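Zinc transport protein ZntB (Vibrio parahaemolyticus RIMD 2210633, PDB 3CK6) probably imports zinc ions together with protons across the cell inner membrane, as a member of the CorA metal ion transporter family. Local coordinates at residues I226-Y229 with L230-A234; D238-K241 with H242-E246. The protein carries 1 engineered substitution. All coordinates share one frame; numbering follows the deposited sequence.

Both interactions are local contacts between residues three or four apart on the long helix 209-246. Interaction 1 (226-234) comes first along the chain. Interaction 2 (238-246) follows near the end of the modelled chain, where the last turns of the helix lie. Their centres are about 18 Å apart, and the two do not touch beyond lying on one continuous helix. Interaction 1 is the more buried of the two, covered by helices 134-161 and 173-199 of the same chain. Interaction 2 lies at the surface, about 39 Å from the centre of the chain. Both reach a second subunit, so the same helix serves the fold of one chain and the assembly of the homopentameric funnel.

Interaction 1 of 2, residues I226-Y229 with L230-A234; sequences IEFY and LGEVA
Within helix 209-246, four backbone hydrogen bonds of alpha-helical i to i+4 spacing join residues 226-229 to 230-233, from Leu230 N to Ile226 O (2.9 Å) through to Val233 N to Tyr229 O (3.0 Å). The main side-chain contact is Glu232 with Phe228, one turn apart. The carboxylate of Glu232 stacks on the Phe228 ring, the two planes 19° apart. Glu232 CG adds a CH-pi contact over the same ring, 4.1 Å from its centroid and offset toward the rim. In Phe228, chi1 of 171° sets CG beside the carbonyl carbon, so that the ring leans toward the next turn, where Glu232 is. Glu232 OE2 approaches Phe228 CE2 to 3.2 Å. The same oxygen lies at the edge of the Tyr229 ring, 3.4 Å from Tyr229 CD1. On another side of the helix Ile226 and Leu230 run side by side, with Ile226 CG2 4.1 Å from Leu230 CD1. Glu227 OE1 comes near that same methyl, but its main partner is Lys184, in a salt bridge. The helix packs on helices 134-161 and 173-199, and Phe228 touches Arg185 of a second subunit. The Phe228 face probably offers the carboxylate little electrostatic gain. The slightly positive carbon-bound hydrogens of the Tyr229 edge probably suit OE2 better.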
ATOM      1  N   ILE E 226     -16.228   8.292   5.695  1.00 25.80           N
ATOM      2  CA  ILE E 226     -15.468   8.461   6.942  1.00 27.14           C
ATOM      3  C   ILE E 226     -14.122   9.155   6.693  1.00 27.23           C
ATOM      4  O   ILE E 226     -13.781  10.098   7.399  1.00 27.53           O
ATOM      5  CB  ILE E 226     -15.282   7.109   7.683  1.00 27.11           C
ATOM      6  CG1 ILE E 226     -16.625   6.651   8.259  1.00 26.96           C
ATOM      7  CG2 ILE E 226     -14.230   7.235   8.841  1.00 27.19           C
ATOM      8  CD1 ILE E 226     -16.560   5.349   8.950  1.00 30.74           C
ATOM      9  N   GLU E 227     -13.370   8.690   5.691  1.00 27.82           N
ATOM     10  CA  GLU E 227     -12.072   9.299   5.362  1.00 28.43           C
ATOM     11  C   GLU E 227     -12.222  10.730   4.929  1.00 27.76           C
ATOM     12  O   GLU E 227     -11.393  11.579   5.267  1.00 28.40           O
ATOM     13  CB  GLU E 227     -11.303   8.510   4.296  1.00 29.19           C
ATOM     14  CG  GLU E 227     -10.871   7.149   4.750  1.00 33.14           C
ATOM     15  CD  GLU E 227      -9.892   7.203   5.916  1.00 36.47           C
ATOM     16  OE1 GLU E 227     -10.106   6.451   6.883  1.00 39.32           O
ATOM     17  OE2 GLU E 227      -8.930   8.001   5.864  1.00 37.26           O
ATOM     18  N   PHE E 228     -13.299  11.013   4.210  1.00 27.38           N
ATOM     19  CA  PHE E 228     -13.585  12.366   3.798  1.00 25.98           C
ATOM     20  C   PHE E 228     -13.890  13.246   5.011  1.00 25.80           C
ATOM     21  O   PHE E 228     -13.355  14.357   5.124  1.00 23.91           O
ATOM     22  CB  PHE E 228     -14.744  12.421   2.804  1.00 26.73           C
ATOM     23  CG  PHE E 228     -15.219  13.809   2.525  1.00 26.95           C
ATOM     24  CD1 PHE E 228     -14.372  14.745   1.919  1.00 23.75           C
ATOM     25  CD2 PHE E 228     -16.512  14.186   2.866  1.00 28.39           C
ATOM     26  CE1 PHE E 228     -14.811  16.050   1.656  1.00 26.40           C
ATOM     27  CE2 PHE E 228     -16.963  15.470   2.617  1.00 27.28           C
ATOM     28  CZ  PHE E 228     -16.107  16.420   2.018  1.00 27.85           C
ATOM     29  N   TYR E 229     -14.747  12.758   5.912  1.00 25.23           N
ATOM     30  CA  TYR E 229     -15.080  13.558   7.121  1.00 25.72           C
ATOM     31  C   TYR E 229     -13.847  13.795   7.985  1.00 25.20           C
ATOM     32  O   TYR E 229     -13.687  14.873   8.548  1.00 24.60           O
ATOM     33  CB  TYR E 229     -16.182  12.904   7.951  1.00 25.55           C
ATOM     34  CG  TYR E 229     -17.553  12.905   7.295  1.00 24.99           C
ATOM     35  CD1 TYR E 229     -17.873  13.799   6.262  1.00 24.67           C
ATOM     36  CD2 TYR E 229     -18.531  12.027   7.726  1.00 26.90           C
ATOM     37  CE1 TYR E 229     -19.141  13.804   5.675  1.00 26.82           C
ATOM     38  CE2 TYR E 229     -19.800  12.014   7.145  1.00 28.08           C
ATOM     39  CZ  TYR E 229     -20.098  12.892   6.125  1.00 27.97           C
ATOM     40  OH  TYR E 229     -21.357  12.851   5.566  1.00 28.80           O
ATOM     41  N   LEU E 230     -12.988  12.787   8.094  1.00 25.40           N
ATOM     42  CA  LEU E 230     -11.726  12.933   8.832  1.00 26.16           C
ATOM     43  C   LEU E 230     -10.851  13.990   8.164  1.00 26.56           C
ATOM     44  O   LEU E 230     -10.162  14.736   8.843  1.00 26.24           O
ATOM     45  CB  LEU E 230     -10.991  11.616   8.931  1.00 25.79           C
ATOM     46  CG  LEU E 230     -11.438  10.598   9.973  1.00 27.56           C
ATOM     47  CD1 LEU E 230     -10.769   9.284   9.630  1.00 28.26           C
ATOM     48  CD2 LEU E 230     -11.023  11.089  11.351  1.00 28.04           C
ATOM     49  N   GLY E 231     -10.909  14.068   6.830  1.00 26.17           N
ATOM     50  CA  GLY E 231     -10.197  15.104   6.075  1.00 26.13           C
ATOM     51  C   GLY E 231     -10.752  16.497   6.319  1.00 26.53           C
ATOM     52  O   GLY E 231      -9.998  17.457   6.422  1.00 26.34           O
ATOM     53  N   GLU E 232     -12.075  16.603   6.422  1.00 26.55           N
ATOM     54  CA  GLU E 232     -12.725  17.857   6.811  1.00 26.78           C
ATOM     55  C   GLU E 232     -12.408  18.305   8.251  1.00 26.81           C
ATOM     56  O   GLU E 232     -12.358  19.500   8.515  1.00 26.05           O
ATOM     57  CB  GLU E 232     -14.227  17.736   6.670  1.00 26.84           C
ATOM     58  CG  GLU E 232     -14.698  17.731   5.236  1.00 29.53           C
ATOM     59  CD  GLU E 232     -16.183  17.958   5.152  1.00 34.00           C
ATOM     60  OE1 GLU E 232     -16.581  19.089   4.826  1.00 33.80           O
ATOM     61  OE2 GLU E 232     -16.951  17.004   5.433  1.00 36.83           O
ATOM     62  N   VAL E 233     -12.233  17.365   9.174  1.00 27.39           N
ATOM     63  CA  VAL E 233     -11.886  17.751  10.553  1.00 28.65           C
ATOM     64  C   VAL E 233     -10.470  18.324  10.625  1.00 29.10           C
ATOM     65  O   VAL E 233     -10.239  19.351  11.275  1.00 30.01           O
ATOM     66  CB  VAL E 233     -12.050  16.582  11.560  1.00 28.24           C
ATOM     67  CG1 VAL E 233     -11.601  17.027  12.943  1.00 29.42           C
ATOM     68  CG2 VAL E 233     -13.501  16.116  11.619  1.00 28.06           C
ATOM     69  N   ALA E 234      -9.533  17.652   9.959  1.00 30.42           N
ATOM     70  CA  ALA E 234      -8.149  18.127   9.817  1.00 31.39           C
ATOM     71  C   ALA E 234      -8.057  19.531   9.204  1.00 32.07           C
ATOM     72  O   ALA E 234      -7.241  20.364   9.642  1.00 32.40           O
ATOM     73  CB  ALA E 234      -7.315  17.120   9.014  1.00 31.39           C
TER

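Interaction 2 of 2, residues D238-K241 with H242-E246; sequences DEIK and HNRDE
Ile240 O accepts the shortest sound bond here, from Arg244 N at 2.9 Å, bent at the hydrogen (136°). Two straighter bonds precede it: His242 N to Asp238 O at 3.1 Å and Asn243 N to Glu239 O at 3.0 Å. The Arg244 chain runs along Ile240. In Ile240, chi1 of -68° sets CG1 beside the backbone N and leaves CG2 anti to it, on the side of Arg244. Ile240 CG2 meets Arg244 NH1 obliquely, at 3.4 Å. These are the last turns of helix 209-246, and the backbone bonding weakens here. Asp245 N reaches Lys241 O only weakly, at 3.4 Å. Asp245 OD2 comes within 3.2 Å of Lys241 O, two acceptors with no hydrogen bond between them. It also lies 3.8 Å from Lys241 CD. The lysine chain is bent at chi2 and chi4, and Lys241 NZ is 5.8 Å from Asp245 OD2. Lys241 of a third subunit brings a like charge close to this ammonium. In the funnel-shaped pentamer the His242 ring sits edge-to-face with His173 of a second subunit. Glu246 CG lies over one face of the His242 ring, toward its rim. Arg244 packs on His242 of a third subunit.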
ATOM      1  N   ASP E 238      -6.795  23.223  10.731  1.00 39.21           N
ATOM      2  CA  ASP E 238      -5.949  24.197  10.018  1.00 40.26           C
ATOM      3  C   ASP E 238      -6.590  25.585   9.958  1.00 40.62           C
ATOM      4  O   ASP E 238      -5.892  26.589  10.072  1.00 40.66           O
ATOM      5  CB  ASP E 238      -5.619  23.731   8.589  1.00 40.40           C
ATOM      6  CG  ASP E 238      -4.671  22.535   8.553  1.00 42.23           C
ATOM      7  OD1 ASP E 238      -4.517  21.948   7.459  1.00 45.59           O
ATOM      8  OD2 ASP E 238      -4.095  22.166   9.600  1.00 43.49           O
ATOM      9  N   GLU E 239      -7.908  25.630   9.758  1.00 41.30           N
ATOM     10  CA  GLU E 239      -8.669  26.889   9.752  1.00 41.92           C
ATOM     11  C   GLU E 239      -8.515  27.666  11.060  1.00 42.13           C
ATOM     12  O   GLU E 239      -8.193  28.863  11.052  1.00 41.79           O
ATOM     13  CB  GLU E 239     -10.153  26.618   9.497  1.00 41.91           C
ATOM     14  CG  GLU E 239     -10.670  27.125   8.175  1.00 43.07           C
ATOM     15  CD  GLU E 239     -12.189  27.131   8.100  1.00 44.14           C
ATOM     16  OE1 GLU E 239     -12.794  26.042   7.973  1.00 46.24           O
ATOM     17  OE2 GLU E 239     -12.780  28.229   8.151  1.00 44.64           O
ATOM     18  N   ILE E 240      -8.750  26.967  12.170  1.00 42.50           N
ATOM     19  CA  ILE E 240      -8.613  27.525  13.519  1.00 43.17           C
ATOM     20  C   ILE E 240      -7.194  28.024  13.791  1.00 44.09           C
ATOM     21  O   ILE E 240      -7.010  29.157  14.233  1.00 44.18           O
ATOM     22  CB  ILE E 240      -9.023  26.488  14.594  1.00 42.99           C
ATOM     23  CG1 ILE E 240     -10.522  26.208  14.513  1.00 42.20           C
ATOM     24  CG2 ILE E 240      -8.629  26.969  16.019  1.00 42.94           C
ATOM     25  CD1 ILE E 240     -10.957  24.961  15.255  1.00 40.16           C
ATOM     26  N   LYS E 241      -6.205  27.178  13.514  1.00 45.32           N
ATOM     27  CA  LYS E 241      -4.802  27.484  13.790  1.00 46.68           C
ATOM     28  C   LYS E 241      -4.350  28.749  13.062  1.00 47.41           C
ATOM     29  O   LYS E 241      -3.700  29.621  13.657  1.00 47.49           O
ATOM     30  CB  LYS E 241      -3.926  26.295  13.398  1.00 46.89           C
ATOM     31  CG  LYS E 241      -2.901  25.876  14.448  1.00 48.25           C
ATOM     32  CD  LYS E 241      -1.527  26.502  14.203  1.00 49.34           C
ATOM     33  CE  LYS E 241      -0.408  25.726  14.917  1.00 49.60           C
ATOM     34  NZ  LYS E 241      -0.116  24.392  14.276  1.00 50.57           N
ATOM     35  N   HIS E 242      -4.722  28.849  11.788  1.00 48.40           N
ATOM     36  CA  HIS E 242      -4.441  30.016  10.954  1.00 49.59           C
ATOM     37  C   HIS E 242      -5.126  31.272  11.505  1.00 50.14           C
ATOM     38  O   HIS E 242      -4.480  32.300  11.705  1.00 50.07           O
ATOM     39  CB  HIS E 242      -4.895  29.744   9.515  1.00 49.69           C
ATOM     40  CG  HIS E 242      -4.246  30.624   8.493  1.00 51.13           C
ATOM     41  ND1 HIS E 242      -4.862  31.743   7.971  1.00 52.23           N
ATOM     42  CD2 HIS E 242      -3.040  30.540   7.880  1.00 52.02           C
ATOM     43  CE1 HIS E 242      -4.065  32.312   7.084  1.00 52.25           C
ATOM     44  NE2 HIS E 242      -2.952  31.603   7.011  1.00 53.06           N
ATOM     45  N   ASN E 243      -6.426  31.167  11.768  1.00 50.91           N
ATOM     46  CA  ASN E 243      -7.233  32.258  12.321  1.00 51.90           C
ATOM     47  C   ASN E 243      -6.700  32.790  13.662  1.00 52.65           C
ATOM     48  O   ASN E 243      -6.777  33.991  13.938  1.00 52.81           O
ATOM     49  CB  ASN E 243      -8.689  31.786  12.451  1.00 51.71           C
ATOM     50  CG  ASN E 243      -9.632  32.871  12.942  1.00 51.80           C
ATOM     51  OD1 ASN E 243      -9.728  33.127  14.142  1.00 51.48           O
ATOM     52  ND2 ASN E 243     -10.363  33.485  12.018  1.00 51.26           N
ATOM     53  N   ARG E 244      -6.143  31.889  14.469  1.00 53.73           N
ATOM     54  CA  ARG E 244      -5.722  32.195  15.832  1.00 54.89           C
ATOM     55  C   ARG E 244      -4.460  33.050  15.884  1.00 55.56           C
ATOM     56  O   ARG E 244      -4.445  34.099  16.533  1.00 55.55           O
ATOM     57  CB  ARG E 244      -5.527  30.901  16.629  1.00 55.20           C
ATOM     58  CG  ARG E 244      -5.966  31.000  18.074  1.00 55.88           C
ATOM     59  CD  ARG E 244      -6.617  29.705  18.518  1.00 56.95           C
ATOM     60  NE  ARG E 244      -7.901  29.960  19.170  1.00 58.19           N
ATOM     61  CZ  ARG E 244      -8.763  29.019  19.550  1.00 58.96           C
ATOM     62  NH1 ARG E 244      -8.490  27.731  19.369  1.00 58.20           N
ATOM     63  NH2 ARG E 244      -9.904  29.371  20.130  1.00 59.50           N
ATOM     64  N   ASP E 245      -3.407  32.614  15.196  1.00 56.29           N
ATOM     65  CA  ASP E 245      -2.157  33.382  15.181  1.00 56.93           C
ATOM     66  C   ASP E 245      -2.003  34.367  14.005  1.00 57.23           C
ATOM     67  O   ASP E 245      -0.953  34.991  13.862  1.00 57.17           O
ATOM     68  CB  ASP E 245      -0.928  32.469  15.334  1.00 57.12           C
ATOM     69  CG  ASP E 245      -0.906  31.329  14.330  1.00 57.26           C
ATOM     70  OD1 ASP E 245      -1.026  31.587  13.111  1.00 57.96           O
ATOM     71  OD2 ASP E 245      -0.746  30.171  14.769  1.00 57.87           O
ATOM     72  N   GLU E 246      -3.038  34.509  13.178  1.00 57.53           N
ATOM     73  CA  GLU E 246      -3.094  35.617  12.216  1.00 57.94           C
ATOM     74  C   GLU E 246      -3.713  36.856  12.868  1.00 58.19           C
ATOM     75  O   GLU E 246      -3.301  37.984  12.592  1.00 58.03           O
ATOM     76  CB  GLU E 246      -3.876  35.242  10.949  1.00 57.95           C
ATOM     77  CG  GLU E 246      -3.108  34.379   9.933  1.00 58.33           C
ATOM     78  CD  GLU E 246      -2.021  35.136   9.175  1.00 58.79           C
ATOM     79  OE1 GLU E 246      -0.983  34.519   8.853  1.00 59.00           O
ATOM     80  OE2 GLU E 246      -2.201  36.342   8.896  1.00 59.27           O
TER